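PDB 3K2V: putative D-arabinose 5-phosphate isomerase from Klebsiella pneumoniae subsp. pneumoniae, which probably interconverts D-ribulose 5-phosphate and D-arabinose 5-phosphate as the full-length enzyme, its CBS-domain pair here binding a CMP-linked octulosonic acid. Local coordinates for residues P41-Q46 and R50-E55; L61-I66 and C128-D133; V115-L120 and H144-A149. All blocks are in the same frame, centred on the assembly; numbering follows the deposited sequence. Where two conformers were deposited one is given.

Contact 1 of 3, residues P41-Q46 and R50-E55; sequences PHVGLQ and RDALLE
E55 reaches back from its helix to the backbone of H42, and its carboxylate accepts a hydrogen bond from the H42 amide N-H: H42 N to E55 OE2 is 3.0 Å, with an N-H...O angle of 155°. The donor arrives on the anti side of OE2, 24° out of the carboxylate plane. Close by, H42 O sits 3.3 Å from the same E55 OE2; both are acceptors, so no bond forms. The chain of E55 runs out with CG anti to its backbone N and then bends sharply at chi2 (74°), which turns the carboxylate onto the strand. Its aliphatic part is packed too. V43 CG1 lies 3.7 Å from E55 CB, the two side chains lying alongside but running opposite ways, while P41 CB is 4.1 Å from E55 CG. One turn earlier in the helix, V43 CG2 meets A52 CB at 4.3 Å. In the second shell, K59 forms a salt bridge with OE2, and its positive charge probably offsets the repulsion between this oxygen and H42 O. The contact joins the first strand and the helix of a beta-alpha-beta unit made of strand 42-43, helix 49-59 and strand 63-67; strand 63-67 pairs in parallel with 42-43, and T64 on it touches both P41 and E55.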
loop_
_atom_site.group_PDB
_atom_site.type_symbol
_atom_site.label_atom_id
_atom_site.label_comp_id
_atom_site.label_asym_id
_atom_site.label_seq_id
_atom_site.Cartn_x
_atom_site.Cartn_y
_atom_site.Cartn_z
ATOM N N PRO A 41 -11.119 0.147 -10.159
ATOM C CA PRO A 41 -10.439 -1.080 -10.592
ATOM C C PRO A 41 -11.274 -2.322 -10.336
ATOM O O PRO A 41 -11.602 -2.643 -9.193
ATOM C CB PRO A 41 -9.164 -1.098 -9.753
ATOM C CG PRO A 41 -9.510 -0.338 -8.518
ATOM C CD PRO A 41 -10.682 0.581 -8.823
ATOM N N HIS A 42 -11.633 -3.003 -11.396
ATOM C CA HIS A 42 -12.333 -4.253 -11.257
ATOM C C HIS A 42 -12.091 -5.143 -12.450
ATOM O O HIS A 42 -11.880 -4.659 -13.575
ATOM C CB HIS A 42 -13.827 -4.052 -11.016
ATOM C CG HIS A 42 -14.554 -3.411 -12.153
ATOM N ND1 HIS A 42 -15.126 -4.140 -13.178
ATOM C CD2 HIS A 42 -14.821 -2.110 -12.419
ATOM C CE1 HIS A 42 -15.698 -3.310 -14.033
ATOM N NE2 HIS A 42 -15.555 -2.075 -13.580
ATOM N N VAL A 43 -12.035 -6.449 -12.172
ATOM C CA VAL A 43 -11.965 -7.479 -13.197
ATOM C C VAL A 43 -13.028 -8.518 -12.895
ATOM O O VAL A 43 -13.634 -8.519 -11.832
ATOM C CB VAL A 43 -10.570 -8.160 -13.280
ATOM C CG1 VAL A 43 -9.482 -7.114 -13.566
ATOM C CG2 VAL A 43 -10.230 -8.943 -11.995
ATOM N N GLY A 44 -13.275 -9.380 -13.864
ATOM C CA GLY A 44 -14.245 -10.451 -13.718
ATOM C C GLY A 44 -13.691 -11.703 -13.079
ATOM O O GLY A 44 -12.464 -11.870 -12.903
ATOM N N LEU A 45 -14.610 -12.611 -12.775
ATOM C CA LEU A 45 -14.282 -13.836 -12.065
ATOM C C LEU A 45 -13.367 -14.756 -12.867
ATOM O O LEU A 45 -12.603 -15.508 -12.267
ATOM C CB LEU A 45 -15.550 -14.603 -11.668
ATOM C CG LEU A 45 -15.350 -15.834 -10.764
ATOM C CD1 LEU A 45 -14.752 -15.391 -9.436
ATOM C CD2 LEU A 45 -16.680 -16.565 -10.560
ATOM N N GLN A 46 -13.401 -14.688 -14.200
ATOM C CA GLN A 46 -12.514 -15.523 -15.020
ATOM C C GLN A 46 -11.176 -14.846 -15.375
ATOM O O GLN A 46 -10.414 -15.389 -16.154
ATOM C CB GLN A 46 -13.209 -15.972 -16.329
ATOM C CG GLN A 46 -14.664 -16.445 -16.181
ATOM C CD GLN A 46 -14.857 -17.421 -15.040
ATOM O OE1 GLN A 46 -14.046 -18.321 -14.839
ATOM N NE2 GLN A 46 -15.936 -17.241 -14.279
ATOM N N ARG A 50 -2.495 -12.036 -14.088
ATOM C CA ARG A 50 -1.850 -10.974 -14.875
ATOM C C ARG A 50 -2.849 -9.895 -15.304
ATOM O O ARG A 50 -2.532 -8.724 -15.220
ATOM C CB ARG A 50 -1.119 -11.498 -16.134
ATOM C CG ARG A 50 0.041 -12.443 -15.884
ATOM C CD ARG A 50 1.351 -11.779 -15.480
ATOM N NE ARG A 50 1.877 -10.780 -16.416
ATOM C CZ ARG A 50 2.609 -11.005 -17.500
ATOM N NH1 ARG A 50 2.924 -12.210 -17.892
ATOM N NH2 ARG A 50 3.019 -9.976 -18.221
ATOM N N ASP A 51 -4.046 -10.291 -15.743
ATOM C CA ASP A 51 -5.132 -9.339 -15.998
ATOM C C ASP A 51 -5.403 -8.462 -14.782
ATOM O O ASP A 51 -5.652 -7.255 -14.920
ATOM C CB ASP A 51 -6.467 -10.014 -16.301
ATOM C CG ASP A 51 -6.486 -10.813 -17.593
ATOM O OD1 ASP A 51 -5.641 -10.561 -18.506
ATOM O OD2 ASP A 51 -7.395 -11.712 -17.691
ATOM N N ALA A 52 -5.460 -9.073 -13.599
ATOM C CA ALA A 52 -5.735 -8.325 -12.377
ATOM C C ALA A 52 -4.615 -7.339 -12.080
ATOM O O ALA A 52 -4.873 -6.200 -11.691
ATOM C CB ALA A 52 -5.983 -9.291 -11.146
ATOM N N LEU A 53 -3.372 -7.758 -12.276
ATOM C CA LEU A 53 -2.241 -6.860 -12.033
ATOM C C LEU A 53 -2.230 -5.657 -12.972
ATOM O O LEU A 53 -1.933 -4.547 -12.540
ATOM C CB LEU A 53 -0.912 -7.611 -12.125
ATOM C CG LEU A 53 -0.735 -8.721 -11.110
ATOM C CD1 LEU A 53 0.688 -9.342 -11.279
ATOM C CD2 LEU A 53 -0.933 -8.256 -9.645
ATOM N N LEU A 54 -2.583 -5.864 -14.234
ATOM C CA LEU A 54 -2.658 -4.775 -15.182
ATOM C C LEU A 54 -3.723 -3.756 -14.735
ATOM O O LEU A 54 -3.510 -2.527 -14.816
ATOM C CB LEU A 54 -2.940 -5.313 -16.590
ATOM C CG LEU A 54 -3.048 -4.240 -17.679
ATOM C CD1 LEU A 54 -1.724 -3.472 -17.791
ATOM C CD2 LEU A 54 -3.483 -4.855 -19.025
ATOM N N GLU A 55 -4.850 -4.255 -14.238
ATOM C CA GLU A 55 -5.944 -3.385 -13.810
ATOM C C GLU A 55 -5.512 -2.586 -12.592
ATOM O O GLU A 55 -5.776 -1.373 -12.536
ATOM C CB GLU A 55 -7.210 -4.193 -13.524
ATOM C CG GLU A 55 -8.442 -3.377 -13.036
ATOM C CD GLU A 55 -9.139 -2.543 -14.122
ATOM O OE1 GLU A 55 -8.684 -2.562 -15.289
ATOM O OE2 GLU A 55 -10.163 -1.863 -13.800
#

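Contact 2 of 3, residues L61-I66 and C128-D133; sequences LGMTAI and CVLVAD. With CMK (cytidine 5'-monophosphate 3-deoxy-beta-D-gulo-oct-2-ulo-pyranosonic acid), chain G.
The flat peptide joining L61 to G62 has the sugar of a bound CMK over one face, with CMK C5 3.8 Å from L61 C, while on its other side L61 and M63 meet C128. G62, with its positive phi, brings CA to 3.0 Å from CMK O4.

Turned from the ligand, the side chains make a purely apolar contact without a hydrogen bond. L61 CB is 4.2 Å from C128 SG. M63, built as selenomethionine, brings its selenium 3.8 Å from C128 SG, with M63 CG at the same distance from that sulfur. Its CG starts out between the backbone N and the carbonyl carbon (chi1 58°), and bends at chi2 and chi3 fold the chain over C128, sending the methyl on to L130: M63 CE to L130 CD2 is 4.1 Å. M63 and C128 were each deposited in two conformers, so these contacts describe one of them and are tentative in detail.

C128 O also hydrogen-bonds N4C of another CMK, so the buried contact lies between two ligand sites, where the two CBS repeats face each other in a CBS pair (Bateman module). Strand 63-67, in the first repeat, belongs to the four-stranded sheet with 42-43, 73-78 and 102-103; strand 128-133, in the second, lies between 107-108 and 136-142. L130 also packs on I73 and I76 of strand 73-78, C128 on V140 and H142 of strand 136-142, while T64 faces helix 49-59.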
loop_
_atom_site.group_PDB
_atom_site.type_symbol
_atom_site.label_atom_id
_atom_site.label_comp_id
_atom_site.label_asym_id
_atom_site.label_seq_id
_atom_site.Cartn_x
_atom_site.Cartn_y
_atom_site.Cartn_z
ATOM N N LEU A 61 -4.605 2.470 -7.593
ATOM C CA LEU A 61 -5.070 2.413 -6.216
ATOM C C LEU A 61 -4.470 1.254 -5.407
ATOM O O LEU A 61 -4.875 1.024 -4.260
ATOM C CB LEU A 61 -6.592 2.257 -6.227
ATOM C CG LEU A 61 -7.358 3.378 -6.909
ATOM C CD1 LEU A 61 -8.810 3.031 -6.945
ATOM C CD2 LEU A 61 -7.145 4.697 -6.185
ATOM N N GLY A 62 -3.567 0.478 -6.002
ATOM C CA GLY A 62 -2.924 -0.618 -5.289
ATOM C C GLY A 62 -3.793 -1.854 -5.068
ATOM O O GLY A 62 -3.401 -2.777 -4.349
HETATM N N MSE A 63 -4.950 -1.888 -5.704
HETATM C CA MSE A 63 -5.878 -2.982 -5.537
HETATM C C MSE A 63 -6.865 -3.035 -6.675
HETATM O O MSE A 63 -6.996 -2.080 -7.442
HETATM C CB MSE A 63 -6.660 -2.855 -4.208
HETATM C CG MSE A 63 -7.445 -1.557 -4.050
HETATM SE SE MSE A 63 -9.281 -1.893 -3.423
HETATM C CE MSE A 63 -9.944 -2.738 -5.011
ATOM N N THR A 64 -7.536 -4.167 -6.786
ATOM C CA THR A 64 -8.658 -4.340 -7.665
ATOM C C THR A 64 -9.745 -5.148 -6.979
ATOM O O THR A 64 -9.463 -6.026 -6.167
ATOM C CB THR A 64 -8.259 -5.013 -9.009
ATOM O OG1 THR A 64 -9.378 -5.005 -9.912
ATOM C CG2 THR A 64 -7.731 -6.465 -8.808
ATOM N N ALA A 65 -10.988 -4.830 -7.314
ATOM C CA ALA A 65 -12.110 -5.683 -7.018
ATOM C C ALA A 65 -12.245 -6.780 -8.075
ATOM O O ALA A 65 -11.770 -6.660 -9.218
ATOM C CB ALA A 65 -13.437 -4.833 -6.972
ATOM N N ILE A 66 -12.906 -7.848 -7.674
ATOM C CA ILE A 66 -13.347 -8.889 -8.573
ATOM C C ILE A 66 -14.868 -8.897 -8.431
ATOM O O ILE A 66 -15.392 -9.083 -7.324
ATOM C CB ILE A 66 -12.785 -10.277 -8.207
ATOM C CG1 ILE A 66 -11.247 -10.318 -8.335
ATOM C CG2 ILE A 66 -13.397 -11.346 -9.145
ATOM C CD1 ILE A 66 -10.452 -9.734 -7.155
ATOM N N CYS A 128 -7.285 1.209 1.266
ATOM C CA CYS A 128 -8.329 1.452 0.246
ATOM C C CYS A 128 -9.568 0.635 0.613
ATOM O O CYS A 128 -9.438 -0.560 0.903
ATOM C CB CYS A 128 -7.790 1.092 -1.167
ATOM S SG CYS A 128 -8.748 1.756 -2.600
ATOM N N VAL A 129 -10.760 1.266 0.602
ATOM C CA VAL A 129 -11.999 0.644 1.056
ATOM C C VAL A 129 -13.045 0.692 -0.073
ATOM O O VAL A 129 -13.101 1.656 -0.858
ATOM C CB VAL A 129 -12.497 1.310 2.375
ATOM C CG1 VAL A 129 -12.826 2.778 2.148
ATOM C CG2 VAL A 129 -13.718 0.608 2.965
ATOM N N LEU A 130 -13.826 -0.378 -0.181
ATOM C CA LEU A 130 -14.868 -0.441 -1.198
ATOM C C LEU A 130 -16.059 0.359 -0.691
ATOM O O LEU A 130 -16.337 0.377 0.521
ATOM C CB LEU A 130 -15.303 -1.884 -1.440
ATOM C CG LEU A 130 -14.178 -2.859 -1.819
ATOM C CD1 LEU A 130 -14.766 -4.258 -1.868
ATOM C CD2 LEU A 130 -13.560 -2.450 -3.148
ATOM N N VAL A 131 -16.753 1.022 -1.599
ATOM C CA VAL A 131 -17.996 1.726 -1.243
ATOM C C VAL A 131 -19.105 0.952 -1.925
ATOM O O VAL A 131 -19.060 0.744 -3.143
ATOM C CB VAL A 131 -17.990 3.192 -1.643
ATOM C CG1 VAL A 131 -19.288 3.872 -1.154
ATOM C CG2 VAL A 131 -16.756 3.918 -1.053
ATOM N N ALA A 132 -20.057 0.479 -1.142
ATOM C CA ALA A 132 -21.055 -0.453 -1.634
ATOM C C ALA A 132 -22.424 -0.214 -1.056
ATOM O O ALA A 132 -22.570 0.297 0.064
ATOM C CB ALA A 132 -20.643 -1.913 -1.318
ATOM N N ASP A 133 -23.416 -0.640 -1.828
ATOM C CA ASP A 133 -24.782 -0.841 -1.355
ATOM C C ASP A 133 -25.033 -2.357 -1.296
ATOM O O ASP A 133 -25.341 -2.988 -2.310
ATOM C CB ASP A 133 -25.783 -0.183 -2.301
ATOM C CG ASP A 133 -27.231 -0.592 -1.994
ATOM O OD1 ASP A 133 -27.532 -0.866 -0.803
ATOM O OD2 ASP A 133 -28.051 -0.701 -2.940
HETATM N N1C CMK G . 9.321 4.537 -2.960
HETATM C C2C CMK G . 10.478 5.316 -2.621
HETATM N N3C CMK G . 10.663 5.698 -1.300
HETATM C C4C CMK G . 9.744 5.344 -0.304
HETATM C C5C CMK G . 8.619 4.598 -0.624
HETATM C C6C CMK G . 8.407 4.204 -1.953
HETATM O O2C CMK G . 11.313 5.633 -3.467
HETATM N N4C CMK G . 9.979 5.735 0.948
HETATM C "C1'" CMK G . 9.102 4.116 -4.386
HETATM C "C2'" CMK G . 8.768 2.615 -4.563
HETATM O "O2'" CMK G . 9.960 1.795 -4.612
HETATM C "C3'" CMK G . 8.014 2.611 -5.892
HETATM C "C4'" CMK G . 7.406 4.035 -6.009
HETATM O "O4'" CMK G . 7.983 4.850 -4.949
HETATM O "O3'" CMK G . 8.945 2.365 -6.954
HETATM C "C5'" CMK G . 5.903 4.032 -5.580
HETATM O "O5'" CMK G . 5.742 3.383 -4.249
HETATM P PA CMK G . 4.495 2.353 -4.058
HETATM O O1A CMK G . 4.976 1.142 -4.908
HETATM O O2A CMK G . 4.260 2.040 -2.634
HETATM O O6 CMK G . 1.015 3.758 -5.211
HETATM C C2 CMK G . 1.964 2.638 -5.274
HETATM O O2 CMK G . 3.243 3.147 -4.771
HETATM C C3 CMK G . 1.464 1.501 -4.388
HETATM C C4 CMK G . 0.023 1.137 -4.731
HETATM O O4 CMK G . -0.398 0.102 -3.827
HETATM C C5 CMK G . -0.892 2.354 -4.645
HETATM C C6 CMK G . -0.341 3.409 -5.620
HETATM C C7 CMK G . -1.131 4.709 -5.921
HETATM C C1 CMK G . 2.183 2.066 -6.699
HETATM O O1X CMK G . 3.331 1.635 -6.929
HETATM O O1Y CMK G . 1.220 1.994 -7.505
HETATM O O5 CMK G . -0.876 2.869 -3.318
HETATM C C8 CMK G . -1.281 5.658 -4.742
HETATM O O8 CMK G . -1.307 7.019 -5.237
HETATM O O7 CMK G . -0.462 5.441 -6.961
#

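Contact 3 of 3, residues V115-L120 and H144-A149; sequences VDALNL and HDLLRA. With CMK (cytidine 5'-monophosphate 3-deoxy-beta-D-gulo-oct-2-ulo-pyranosonic acid), chain G.
Two helical elements of the second CBS domain meet here, L146 on the short, weakly bonded helical turn 143-146 pointing into helix 114-124 at A117 and L118. One methyl does the touching: L146 CD1 is 4.0 Å from L118 CB and 4.3 Å from A117 CB, and it also comes within 3.9 Å of L118 N. It therefore rests on the backbone as well as on side chains. The leucine stands with CG anti to its carbonyl carbon and is extended at chi2 (-177°), which carries this methyl out to the helix; A114 and M121 of the same helix also touch L146.

In this CBS repeat helix 114-124 leads into strand 128-133, and the turn 143-146 follows strand 136-142; the start of that turn also lines the ligand pocket. There H144 CD2 is 3.2 Å from CMK O8, at the C8 end of the sugar, approached obliquely, and the H144 ring meets that of H142 with the planes about 10° apart. On the subunit interface, H144 O accepts a hydrogen bond from Q122 NE2 of the second subunit. The leucine packing is reciprocal across it: L118 touches L147 of the second subunit, and L147 touches L118 of that subunit.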
loop_
_atom_site.group_PDB
_atom_site.type_symbol
_atom_site.label_atom_id
_atom_site.label_comp_id
_atom_site.label_asym_id
_atom_site.label_seq_id
_atom_site.Cartn_x
_atom_site.Cartn_y
_atom_site.Cartn_z
ATOM N N VAL A 115 -14.095 10.744 7.814
ATOM C CA VAL A 115 -13.435 10.462 9.107
ATOM C C VAL A 115 -13.667 9.020 9.585
ATOM O O VAL A 115 -12.763 8.381 10.137
ATOM C CB VAL A 115 -13.816 11.463 10.224
ATOM C CG1 VAL A 115 -15.290 11.348 10.629
ATOM C CG2 VAL A 115 -12.884 11.257 11.441
ATOM N N ASP A 116 -14.870 8.505 9.359
ATOM C CA ASP A 116 -15.173 7.146 9.778
ATOM C C ASP A 116 -14.550 6.128 8.837
ATOM O O ASP A 116 -14.131 5.071 9.280
ATOM C CB ASP A 116 -16.676 6.961 9.939
ATOM C CG ASP A 116 -17.230 7.808 11.094
ATOM O OD1 ASP A 116 -16.572 7.813 12.154
ATOM O OD2 ASP A 116 -18.281 8.474 10.946
ATOM N N ALA A 117 -14.431 6.469 7.559
ATOM C CA ALA A 117 -13.692 5.635 6.608
ATOM C C ALA A 117 -12.214 5.553 7.020
ATOM O O ALA A 117 -11.599 4.486 7.019
ATOM C CB ALA A 117 -13.837 6.190 5.201
ATOM N N LEU A 118 -11.649 6.684 7.426
ATOM C CA LEU A 118 -10.249 6.702 7.870
ATOM C C LEU A 118 -10.064 5.815 9.096
ATOM O O LEU A 118 -9.100 5.038 9.175
ATOM C CB LEU A 118 -9.831 8.137 8.174
ATOM C CG LEU A 118 -8.423 8.372 8.730
ATOM C CD1 LEU A 118 -7.386 7.961 7.694
ATOM C CD2 LEU A 118 -8.314 9.839 9.120
ATOM N N ASN A 119 -10.979 5.951 10.054
ATOM C CA ASN A 119 -10.920 5.172 11.288
ATOM C C ASN A 119 -10.988 3.681 10.996
ATOM O O ASN A 119 -10.235 2.909 11.586
ATOM C CB ASN A 119 -12.031 5.582 12.276
ATOM C CG ASN A 119 -11.724 6.892 13.006
ATOM O OD1 ASN A 119 -10.583 7.308 13.094
ATOM N ND2 ASN A 119 -12.762 7.544 13.530
ATOM N N LEU A 120 -11.858 3.288 10.063
ATOM C CA LEU A 120 -11.980 1.887 9.658
ATOM C C LEU A 120 -10.696 1.409 9.020
ATOM O O LEU A 120 -10.211 0.300 9.320
ATOM C CB LEU A 120 -13.156 1.685 8.683
ATOM C CG LEU A 120 -13.348 0.249 8.175
ATOM C CD1 LEU A 120 -13.709 -0.697 9.344
ATOM C CD2 LEU A 120 -14.409 0.172 7.093
ATOM N N HIS A 144 -5.210 8.104 0.249
ATOM C CA HIS A 144 -4.734 9.322 -0.439
ATOM C C HIS A 144 -5.856 10.310 -0.767
ATOM O O HIS A 144 -5.654 11.517 -0.692
ATOM C CB HIS A 144 -4.013 8.988 -1.753
ATOM C CG HIS A 144 -2.640 8.429 -1.566
ATOM N ND1 HIS A 144 -1.719 8.986 -0.710
ATOM C CD2 HIS A 144 -2.026 7.371 -2.140
ATOM C CE1 HIS A 144 -0.598 8.289 -0.757
ATOM N NE2 HIS A 144 -0.755 7.307 -1.622
ATOM N N ASP A 145 -7.022 9.783 -1.127
ATOM C CA ASP A 145 -8.208 10.600 -1.433
ATOM C C ASP A 145 -8.690 11.408 -0.227
ATOM O O ASP A 145 -9.192 12.523 -0.382
ATOM C CB ASP A 145 -9.366 9.726 -1.907
ATOM C CG ASP A 145 -9.042 8.939 -3.157
ATOM O OD1 ASP A 145 -8.379 9.492 -4.039
ATOM O OD2 ASP A 145 -9.451 7.763 -3.264
ATOM N N LEU A 146 -8.527 10.859 0.970
ATOM C CA LEU A 146 -8.995 11.527 2.174
ATOM C C LEU A 146 -8.100 12.678 2.592
ATOM O O LEU A 146 -8.513 13.492 3.419
ATOM C CB LEU A 146 -9.192 10.532 3.322
ATOM C CG LEU A 146 -10.082 9.341 2.966
ATOM C CD1 LEU A 146 -10.290 8.449 4.172
ATOM C CD2 LEU A 146 -11.431 9.740 2.359
ATOM N N LEU A 147 -6.922 12.802 1.985
ATOM C CA LEU A 147 -6.012 13.915 2.261
ATOM C C LEU A 147 -5.764 14.868 1.081
ATOM O O LEU A 147 -4.912 15.747 1.182
ATOM C CB LEU A 147 -4.652 13.374 2.692
ATOM C CG LEU A 147 -4.618 12.075 3.492
ATOM C CD1 LEU A 147 -3.173 11.590 3.516
ATOM C CD2 LEU A 147 -5.208 12.243 4.892
ATOM N N ARG A 148 -6.457 14.695 -0.041
ATOM C CA ARG A 148 -6.275 15.602 -1.184
ATOM C C ARG A 148 -7.301 16.740 -1.122
ATOM O O ARG A 148 -8.140 16.770 -0.208
ATOM C CB ARG A 148 -6.344 14.837 -2.524
ATOM C CG ARG A 148 -7.743 14.624 -3.124
ATOM C CD ARG A 148 -7.655 13.952 -4.493
ATOM N NE ARG A 148 -7.354 12.521 -4.379
ATOM C CZ ARG A 148 -6.485 11.851 -5.145
ATOM N NH1 ARG A 148 -5.805 12.460 -6.114
ATOM N NH2 ARG A 148 -6.290 10.549 -4.936
ATOM N N ALA A 149 -7.223 17.669 -2.087
ATOM C CA ALA A 149 -8.190 18.784 -2.234
ATOM C C ALA A 149 -8.214 19.669 -0.994
ATOM O O ALA A 149 -7.220 19.741 -0.267
ATOM C CB ALA A 149 -9.603 18.263 -2.554
HETATM N N1C CMK G . 9.321 4.537 -2.960
HETATM C C2C CMK G . 10.478 5.316 -2.621
HETATM N N3C CMK G . 10.663 5.698 -1.300
HETATM C C4C CMK G . 9.744 5.344 -0.304
HETATM C C5C CMK G . 8.619 4.598 -0.624
HETATM C C6C CMK G . 8.407 4.204 -1.953
HETATM O O2C CMK G . 11.313 5.633 -3.467
HETATM N N4C CMK G . 9.979 5.735 0.948
HETATM C "C1'" CMK G . 9.102 4.116 -4.386
HETATM C "C2'" CMK G . 8.768 2.615 -4.563
HETATM O "O2'" CMK G . 9.960 1.795 -4.612
HETATM C "C3'" CMK G . 8.014 2.611 -5.892
HETATM C "C4'" CMK G . 7.406 4.035 -6.009
HETATM O "O4'" CMK G . 7.983 4.850 -4.949
HETATM O "O3'" CMK G . 8.945 2.365 -6.954
HETATM C "C5'" CMK G . 5.903 4.032 -5.580
HETATM O "O5'" CMK G . 5.742 3.383 -4.249
HETATM P PA CMK G . 4.495 2.353 -4.058
HETATM O O1A CMK G . 4.976 1.142 -4.908
HETATM O O2A CMK G . 4.260 2.040 -2.634
HETATM O O6 CMK G . 1.015 3.758 -5.211
HETATM C C2 CMK G . 1.964 2.638 -5.274
HETATM O O2 CMK G . 3.243 3.147 -4.771
HETATM C C3 CMK G . 1.464 1.501 -4.388
HETATM C C4 CMK G . 0.023 1.137 -4.731
HETATM O O4 CMK G . -0.398 0.102 -3.827
HETATM C C5 CMK G . -0.892 2.354 -4.645
HETATM C C6 CMK G . -0.341 3.409 -5.620
HETATM C C7 CMK G . -1.131 4.709 -5.921
HETATM C C1 CMK G . 2.183 2.066 -6.699
HETATM O O1X CMK G . 3.331 1.635 -6.929
HETATM O O1Y CMK G . 1.220 1.994 -7.505
HETATM O O5 CMK G . -0.876 2.869 -3.318
HETATM C C8 CMK G . -1.281 5.658 -4.742
HETATM O O8 CMK G . -1.307 7.019 -5.237
HETATM O O7 CMK G . -0.462 5.441 -6.961
#

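Overall arrangement
From the N terminus, contact 1 comes first and is the most local, closing the short link between strand 42-43 and helix 49-59. Contact 2 opens only after it has closed, yet it touches contact 1 because strands 42-43 and 63-67 are neighbours in one sheet. Its closure spans 61 residues and ties the two CBS domains together through their sheets. Contact 3 opens inside that span, at helix 114-124, and closes beyond it at the C terminus, so contacts 2 and 3 cross; V129 packs on L120 between them, and both touch the same bound CMK, through G62 and H144. Contacts 1 and 3 lie on opposite sides of the chain's centre, and each touches the second subunit.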